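PDB 4E9L: attaching and effacing protein, pathogenesis factor from Escherichia coli, which probably acts as a surface adhesin of the intimin/invasin family, this piece being a row of immunoglobulin-like domains, probably displayed at the cell surface. Local coordinates for residues F338-G352 / S364-V377. Residues are numbered along the deposited sequence; the frame is centred on the assembly and turned at random.
Sequences FSGAASTGSERPSAG and STLTLGSAAGQLSV
F338 sets its ring among L366, L375 and V377 in the last modelled immunoglobulin-like domain of the chain. With CG anti to the carbonyl carbon (chi1 -55°), the ring lies alongside V377, whose CG2 sits at its edge, while F338 CE2 comes within 3.5 Å of L366 CD1. S339 and S376 form an antiparallel hydrogen-bonded pair with two backbone hydrogen bonds, the S376 N to S339 O one being nearly straight (175°). At G340 the strand gives way to a 3-10 turn, in which A342 N still reaches Q374 O, from above the carbonyl plane, and A342 CB packs on L375 CB at 3.7 Å. Two waters fill the seam beyond: both donate to A342 O, one also linking G345 N, E347 O and A371 N, the other A371 O. E347 and S370 then grip each other reciprocally, E347 N giving to S370 OG (3.0 Å) and S370 N to E347 O (2.8 Å), while the carboxylate of E347 turns to K311 in a salt bridge. P349 touches both F338 and L375, CB over the ring face and CG alongside the leucine, 3.7 Å from L375 CD1. S350 and T367 open a second ladder; further along, G352 N donates to T365 O, and G352 O accepts from S364 OG (2.8 Å), which comes from above the carbonyl plane. The two ladders belong to different sheets of the beta sandwich, with F338, P349, L366 and L375 forming apolar core between them; in the loops, A342 O, G345 N, E347 N and A371 N bond instead to water or the S370 hydroxyl.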
ATOM      1  N   PHE A 338      36.884 -21.530  -8.900  1.00 16.05           N
ATOM      2  CA  PHE A 338      37.946 -22.519  -8.627  1.00 15.99           C
ATOM      3  C   PHE A 338      39.279 -21.863  -8.334  1.00 19.13           C
ATOM      4  O   PHE A 338      39.669 -20.941  -9.044  1.00 18.44           O
ATOM      5  CB  PHE A 338      38.110 -23.476  -9.840  1.00 16.68           C
ATOM      6  CG  PHE A 338      36.821 -24.163 -10.235  1.00 16.52           C
ATOM      7  CD1 PHE A 338      36.078 -23.717 -11.329  1.00 18.85           C
ATOM      8  CD2 PHE A 338      36.341 -25.248  -9.508  1.00 16.94           C
ATOM      9  CE1 PHE A 338      34.892 -24.365 -11.709  1.00 18.92           C
ATOM     10  CE2 PHE A 338      35.158 -25.894  -9.887  1.00 18.30           C
ATOM     11  CZ  PHE A 338      34.426 -25.430 -10.968  1.00 17.19           C
ATOM     12  N   SER A 339      40.001 -22.369  -7.319  1.00 15.82           N
ATOM     13  CA  SER A 339      41.359 -21.925  -6.977  1.00 16.28           C
ATOM     14  C   SER A 339      42.186 -23.125  -6.507  1.00 19.38           C
ATOM     15  O   SER A 339      41.635 -24.219  -6.341  1.00 16.14           O
ATOM     16  CB  SER A 339      41.322 -20.806  -5.929  1.00 18.15           C
ATOM     17  OG  SER A 339      40.774 -21.271  -4.707  1.00 23.60           O
ATOM     18  N   GLY A 340      43.495 -22.925  -6.334  1.00 17.06           N
ATOM     19  CA  GLY A 340      44.404 -23.987  -5.919  1.00 15.38           C
ATOM     20  C   GLY A 340      45.090 -24.610  -7.115  1.00 18.29           C
ATOM     21  O   GLY A 340      44.738 -24.273  -8.248  1.00 17.11           O
ATOM     22  N   ALA A 341      46.097 -25.486  -6.875  1.00 15.65           N
ATOM     23  CA  ALA A 341      46.910 -26.137  -7.919  1.00 16.07           C
ATOM     24  C   ALA A 341      46.072 -26.787  -9.043  1.00 20.18           C
ATOM     25  O   ALA A 341      46.384 -26.593 -10.214  1.00 19.91           O
ATOM     26  CB  ALA A 341      47.842 -27.176  -7.297  1.00 16.95           C
ATOM     27  N   ALA A 342      44.998 -27.512  -8.690  1.00 15.41           N
ATOM     28  CA  ALA A 342      44.158 -28.195  -9.679  1.00 15.36           C
ATOM     29  C   ALA A 342      43.302 -27.269 -10.561  1.00 17.51           C
ATOM     30  O   ALA A 342      42.697 -27.748 -11.511  1.00 14.92           O
ATOM     31  CB  ALA A 342      43.305 -29.271  -9.007  1.00 15.54           C
ATOM     32  N   SER A 343      43.308 -25.934 -10.301  1.00 15.50           N
ATOM     33  CA  SER A 343      42.599 -24.957 -11.133  1.00 14.94           C
ATOM     34  C   SER A 343      43.528 -24.342 -12.216  1.00 22.33           C
ATOM     35  O   SER A 343      43.065 -23.531 -13.027  1.00 24.31           O
ATOM     36  CB  SER A 343      42.051 -23.831 -10.251  1.00 15.52           C
ATOM     37  OG  SER A 343      43.076 -22.941  -9.830  1.00 19.15           O
ATOM     38  N   THR A 344      44.833 -24.690 -12.196  1.00 19.27           N
ATOM     39  CA  THR A 344      45.869 -24.056 -13.027  1.00 19.91           C
ATOM     40  C   THR A 344      46.288 -24.731 -14.333  1.00 23.36           C
ATOM     41  O   THR A 344      47.204 -24.233 -14.981  1.00 24.62           O
ATOM     42  CB  THR A 344      47.130 -23.792 -12.170  1.00 21.94           C
ATOM     43  OG1 THR A 344      47.799 -25.053 -11.905  1.00 17.27           O
ATOM     44  CG2 THR A 344      46.808 -23.028 -10.877  1.00 20.30           C
ATOM     45  N   GLY A 345      45.707 -25.858 -14.681  1.00 19.96           N
ATOM     46  CA  GLY A 345      46.134 -26.559 -15.895  1.00 21.11           C
ATOM     47  C   GLY A 345      45.679 -25.912 -17.185  1.00 25.27           C
ATOM     48  O   GLY A 345      44.894 -24.957 -17.165  1.00 24.18           O
ATOM     49  N   SER A 346      46.144 -26.459 -18.321  1.00 25.02           N
ATOM     50  CA  SER A 346      45.753 -26.008 -19.669  1.00 26.19           C
ATOM     51  C   SER A 346      44.228 -26.142 -19.804  1.00 29.48           C
ATOM     52  O   SER A 346      43.597 -25.272 -20.393  1.00 31.41           O
ATOM     53  CB  SER A 346      46.483 -26.810 -20.749  1.00 30.28           C
ATOM     54  OG  SER A 346      46.450 -28.206 -20.495  1.00 42.68           O
ATOM     55  N   GLU A 347      43.645 -27.169 -19.145  1.00 24.14           N
ATOM     56  CA  GLU A 347      42.205 -27.401 -19.020  1.00 23.34           C
ATOM     57  C   GLU A 347      41.801 -27.145 -17.580  1.00 24.64           C
ATOM     58  O   GLU A 347      42.268 -27.828 -16.666  1.00 22.89           O
ATOM     59  CB  GLU A 347      41.824 -28.844 -19.406  1.00 24.42           C
ATOM     60  CG  GLU A 347      42.228 -29.209 -20.817  1.00 32.30           C
ATOM     61  CD  GLU A 347      41.715 -30.563 -21.258  1.00 51.01           C
ATOM     62  OE1 GLU A 347      42.504 -31.536 -21.261  1.00 49.90           O
ATOM     63  OE2 GLU A 347      40.527 -30.637 -21.641  1.00 48.13           O
ATOM     64  N   ARG A 348      40.966 -26.136 -17.386  1.00 20.94           N
ATOM     65  CA  ARG A 348      40.466 -25.696 -16.096  1.00 20.96           C
ATOM     66  C   ARG A 348      39.258 -26.581 -15.701  1.00 23.66           C
ATOM     67  O   ARG A 348      38.559 -27.040 -16.607  1.00 22.32           O
ATOM     68  CB  ARG A 348      40.011 -24.231 -16.233  1.00 24.01           C
ATOM     69  CG  ARG A 348      39.981 -23.496 -14.912  1.00 43.48           C
ATOM     70  CD  ARG A 348      39.955 -21.985 -15.023  1.00 54.07           C
ATOM     71  NE  ARG A 348      39.702 -21.450 -13.693  1.00 53.07           N
ATOM     72  CZ  ARG A 348      40.601 -20.826 -12.948  1.00 58.78           C
ATOM     73  NH1 ARG A 348      41.803 -20.542 -13.441  1.00 48.50           N
ATOM     74  NH2 ARG A 348      40.296 -20.440 -11.718  1.00 31.97           N
ATOM     75  N   PRO A 349      38.971 -26.828 -14.394  1.00 19.77           N
ATOM     76  CA  PRO A 349      37.749 -27.590 -14.049  1.00 18.52           C
ATOM     77  C   PRO A 349      36.505 -26.809 -14.484  1.00 21.09           C
ATOM     78  O   PRO A 349      36.541 -25.575 -14.538  1.00 18.57           O
ATOM     79  CB  PRO A 349      37.794 -27.688 -12.517  1.00 20.50           C
ATOM     80  CG  PRO A 349      39.211 -27.366 -12.138  1.00 25.89           C
ATOM     81  CD  PRO A 349      39.686 -26.393 -13.175  1.00 21.23           C
ATOM     82  N   SER A 350      35.395 -27.508 -14.755  1.00 17.41           N
ATOM     83  CA  SER A 350      34.177 -26.837 -15.218  1.00 18.02           C
ATOM     84  C   SER A 350      32.967 -27.546 -14.628  1.00 18.83           C
ATOM     85  O   SER A 350      32.924 -28.772 -14.673  1.00 17.82           O
ATOM     86  CB  SER A 350      34.109 -26.941 -16.750  1.00 20.11           C
ATOM     87  OG  SER A 350      32.942 -26.359 -17.294  1.00 38.67           O
ATOM     88  N   ALA A 351      31.976 -26.798 -14.133  1.00 15.83           N
ATOM     89  CA  ALA A 351      30.744 -27.419 -13.642  1.00 17.16           C
ATOM     90  C   ALA A 351      29.663 -27.212 -14.694  1.00 20.78           C
ATOM     91  O   ALA A 351      29.614 -26.156 -15.318  1.00 20.06           O
ATOM     92  CB  ALA A 351      30.309 -26.812 -12.308  1.00 18.05           C
ATOM     93  N   GLY A 352      28.843 -28.231 -14.914  1.00 17.18           N
ATOM     94  CA  GLY A 352      27.745 -28.141 -15.872  1.00 18.01           C
ATOM     95  C   GLY A 352      26.555 -27.423 -15.250  1.00 20.59           C
ATOM     96  O   GLY A 352      26.656 -26.893 -14.138  1.00 19.42           O
ATOM     97  N   SER A 364      25.042 -30.664  -9.842  1.00 13.46           N
ATOM     98  CA  SER A 364      25.830 -30.328 -11.038  1.00 13.64           C
ATOM     99  C   SER A 364      26.950 -31.350 -11.217  1.00 17.13           C
ATOM    100  O   SER A 364      27.461 -31.900 -10.243  1.00 17.09           O
ATOM    101  CB  SER A 364      26.448 -28.935 -10.912  1.00 18.91           C
ATOM    102  OG  SER A 364      27.253 -28.607 -12.036  1.00 29.19           O
ATOM    103  N   THR A 365      27.359 -31.570 -12.459  1.00 12.38           N
ATOM    104  CA  THR A 365      28.460 -32.471 -12.764  1.00 12.92           C
ATOM    105  C   THR A 365      29.699 -31.615 -12.899  1.00 16.62           C
ATOM    106  O   THR A 365      29.728 -30.686 -13.716  1.00 16.47           O
ATOM    107  CB  THR A 365      28.198 -33.239 -14.075  1.00 19.10           C
ATOM    108  OG1 THR A 365      27.056 -34.099 -13.897  1.00 18.32           O
ATOM    109  CG2 THR A 365      29.401 -34.067 -14.511  1.00 14.28           C
ATOM    110  N   LEU A 366      30.707 -31.921 -12.103  1.00 11.76           N
ATOM    111  CA  LEU A 366      31.972 -31.221 -12.175  1.00 12.15           C
ATOM    112  C   LEU A 366      32.907 -32.054 -13.018  1.00 16.02           C
ATOM    113  O   LEU A 366      33.171 -33.192 -12.656  1.00 15.30           O
ATOM    114  CB  LEU A 366      32.583 -31.028 -10.752  1.00 11.71           C
ATOM    115  CG  LEU A 366      33.971 -30.371 -10.690  1.00 16.98           C
ATOM    116  CD1 LEU A 366      33.922 -28.930 -11.218  1.00 16.93           C
ATOM    117  CD2 LEU A 366      34.549 -30.430  -9.258  1.00 19.15           C
ATOM    118  N   THR A 367      33.472 -31.465 -14.069  1.00 11.41           N
ATOM    119  CA  THR A 367      34.499 -32.113 -14.878  1.00 11.68           C
ATOM    120  C   THR A 367      35.819 -31.554 -14.361  1.00 16.49           C
ATOM    121  O   THR A 367      36.042 -30.333 -14.354  1.00 13.45           O
ATOM    122  CB  THR A 367      34.349 -31.854 -16.382  1.00 17.82           C
ATOM    123  OG1 THR A 367      33.067 -32.309 -16.804  1.00 19.72           O
ATOM    124  CG2 THR A 367      35.438 -32.598 -17.214  1.00 18.04           C
ATOM    125  N   LEU A 368      36.693 -32.447 -13.927  1.00 13.72           N
ATOM    126  CA  LEU A 368      37.973 -32.005 -13.400  1.00 15.21           C
ATOM    127  C   LEU A 368      38.880 -31.506 -14.527  1.00 17.41           C
ATOM    128  O   LEU A 368      38.683 -31.854 -15.681  1.00 17.35           O
ATOM    129  CB  LEU A 368      38.630 -33.140 -12.567  1.00 15.44           C
ATOM    130  CG  LEU A 368      38.090 -33.372 -11.147  1.00 19.62           C
ATOM    131  CD1 LEU A 368      38.101 -32.085 -10.304  1.00 19.84           C
ATOM    132  CD2 LEU A 368      36.673 -34.019 -11.159  1.00 22.37           C
ATOM    133  N   GLY A 369      39.828 -30.665 -14.186  1.00 15.40           N
ATOM    134  CA  GLY A 369      40.763 -30.098 -15.144  1.00 15.22           C
ATOM    135  C   GLY A 369      41.941 -31.010 -15.411  1.00 18.66           C
ATOM    136  O   GLY A 369      41.922 -32.182 -15.023  1.00 15.77           O
ATOM    137  N   SER A 370      42.965 -30.490 -16.109  1.00 16.91           N
ATOM    138  CA  SER A 370      44.154 -31.302 -16.454  1.00 17.84           C
ATOM    139  C   SER A 370      45.209 -31.345 -15.347  1.00 22.70           C
ATOM    140  O   SER A 370      46.040 -32.256 -15.339  1.00 23.58           O
ATOM    141  CB  SER A 370      44.779 -30.823 -17.759  1.00 20.30           C
ATOM    142  OG  SER A 370      45.009 -29.429 -17.710  1.00 24.28           O
ATOM    143  N   ALA A 371      45.177 -30.375 -14.413  1.00 19.02           N
ATOM    144  CA  ALA A 371      46.147 -30.302 -13.320  1.00 19.01           C
ATOM    145  C   ALA A 371      45.706 -31.040 -12.063  1.00 22.39           C
ATOM    146  O   ALA A 371      44.538 -30.975 -11.663  1.00 21.03           O
ATOM    147  CB  ALA A 371      46.489 -28.850 -12.988  1.00 19.70           C
ATOM    148  N   ALA A 372      46.655 -31.752 -11.447  1.00 19.27           N
ATOM    149  CA  ALA A 372      46.438 -32.502 -10.197  1.00 20.12           C
ATOM    150  C   ALA A 372      46.680 -31.569  -8.996  1.00 23.60           C
ATOM    151  O   ALA A 372      47.166 -30.457  -9.155  1.00 23.60           O
ATOM    152  CB  ALA A 372      47.395 -33.690 -10.132  1.00 20.94           C
ATOM    153  N   GLY A 373      46.338 -32.033  -7.812  1.00 20.19           N
ATOM    154  CA  GLY A 373      46.560 -31.254  -6.614  1.00 21.16           C
ATOM    155  C   GLY A 373      45.282 -30.787  -5.978  1.00 23.41           C
ATOM    156  O   GLY A 373      44.186 -31.213  -6.352  1.00 20.44           O
ATOM    157  N   GLN A 374      45.431 -29.895  -5.007  1.00 21.15           N
ATOM    158  CA  GLN A 374      44.287 -29.389  -4.284  1.00 20.17           C
ATOM    159  C   GLN A 374      43.412 -28.468  -5.133  1.00 21.37           C
ATOM    160  O   GLN A 374      43.929 -27.662  -5.915  1.00 20.21           O
ATOM    161  CB  GLN A 374      44.751 -28.753  -2.953  1.00 22.09           C
ATOM    162  CG  GLN A 374      43.630 -28.486  -1.978  1.00 30.84           C
ATOM    163  CD  GLN A 374      44.138 -27.967  -0.655  1.00 46.44           C
ATOM    164  OE1 GLN A 374      44.519 -28.729   0.230  1.00 40.57           O
ATOM    165  NE2 GLN A 374      44.108 -26.657  -0.481  1.00 38.02           N
ATOM    166  N   LEU A 375      42.069 -28.669  -5.052  1.00 15.51           N
ATOM    167  CA  LEU A 375      41.100 -27.839  -5.739  1.00 14.55           C
ATOM    168  C   LEU A 375      40.096 -27.297  -4.727  1.00 19.43           C
ATOM    169  O   LEU A 375      39.417 -28.087  -4.066  1.00 18.00           O
ATOM    170  CB  LEU A 375      40.337 -28.607  -6.850  1.00 13.47           C
ATOM    171  CG  LEU A 375      39.268 -27.804  -7.633  1.00 18.29           C
ATOM    172  CD1 LEU A 375      39.916 -26.711  -8.518  1.00 19.40           C
ATOM    173  CD2 LEU A 375      38.462 -28.714  -8.565  1.00 17.19           C
ATOM    174  N   SER A 376      39.983 -25.956  -4.649  1.00 16.10           N
ATOM    175  CA  SER A 376      39.024 -25.281  -3.787  0.50 16.18           C
ATOM    176  C   SER A 376      37.833 -24.884  -4.676  1.00 19.59           C
ATOM    177  O   SER A 376      38.026 -24.235  -5.711  1.00 19.46           O
ATOM    178  CB  SER A 376      39.681 -24.080  -3.108  0.50 20.06           C
ATOM    179  OG  SER A 376      38.756 -23.080  -2.722  0.50 28.76           O
ATOM    180  N   VAL A 377      36.624 -25.338  -4.314  1.00 15.68           N
ATOM    181  CA  VAL A 377      35.420 -25.076  -5.097  1.00 13.92           C
ATOM    182  C   VAL A 377      34.459 -24.172  -4.300  1.00 18.41           C
ATOM    183  O   VAL A 377      33.932 -24.593  -3.263  1.00 17.79           O
ATOM    184  CB  VAL A 377      34.742 -26.410  -5.556  1.00 15.80           C
ATOM    185  CG1 VAL A 377      33.495 -26.146  -6.381  1.00 16.09           C
ATOM    186  CG2 VAL A 377      35.704 -27.291  -6.341  1.00 14.49           C
TER
HETATM  187  O   HOH W   1      37.790 -21.231  -4.782  1.00 23.15           O
HETATM  188  O   HOH W   2      43.540 -27.789 -14.097  1.00 18.97           O
HETATM  189  O   HOH W   3      41.682 -30.242 -12.066  1.00 22.68           O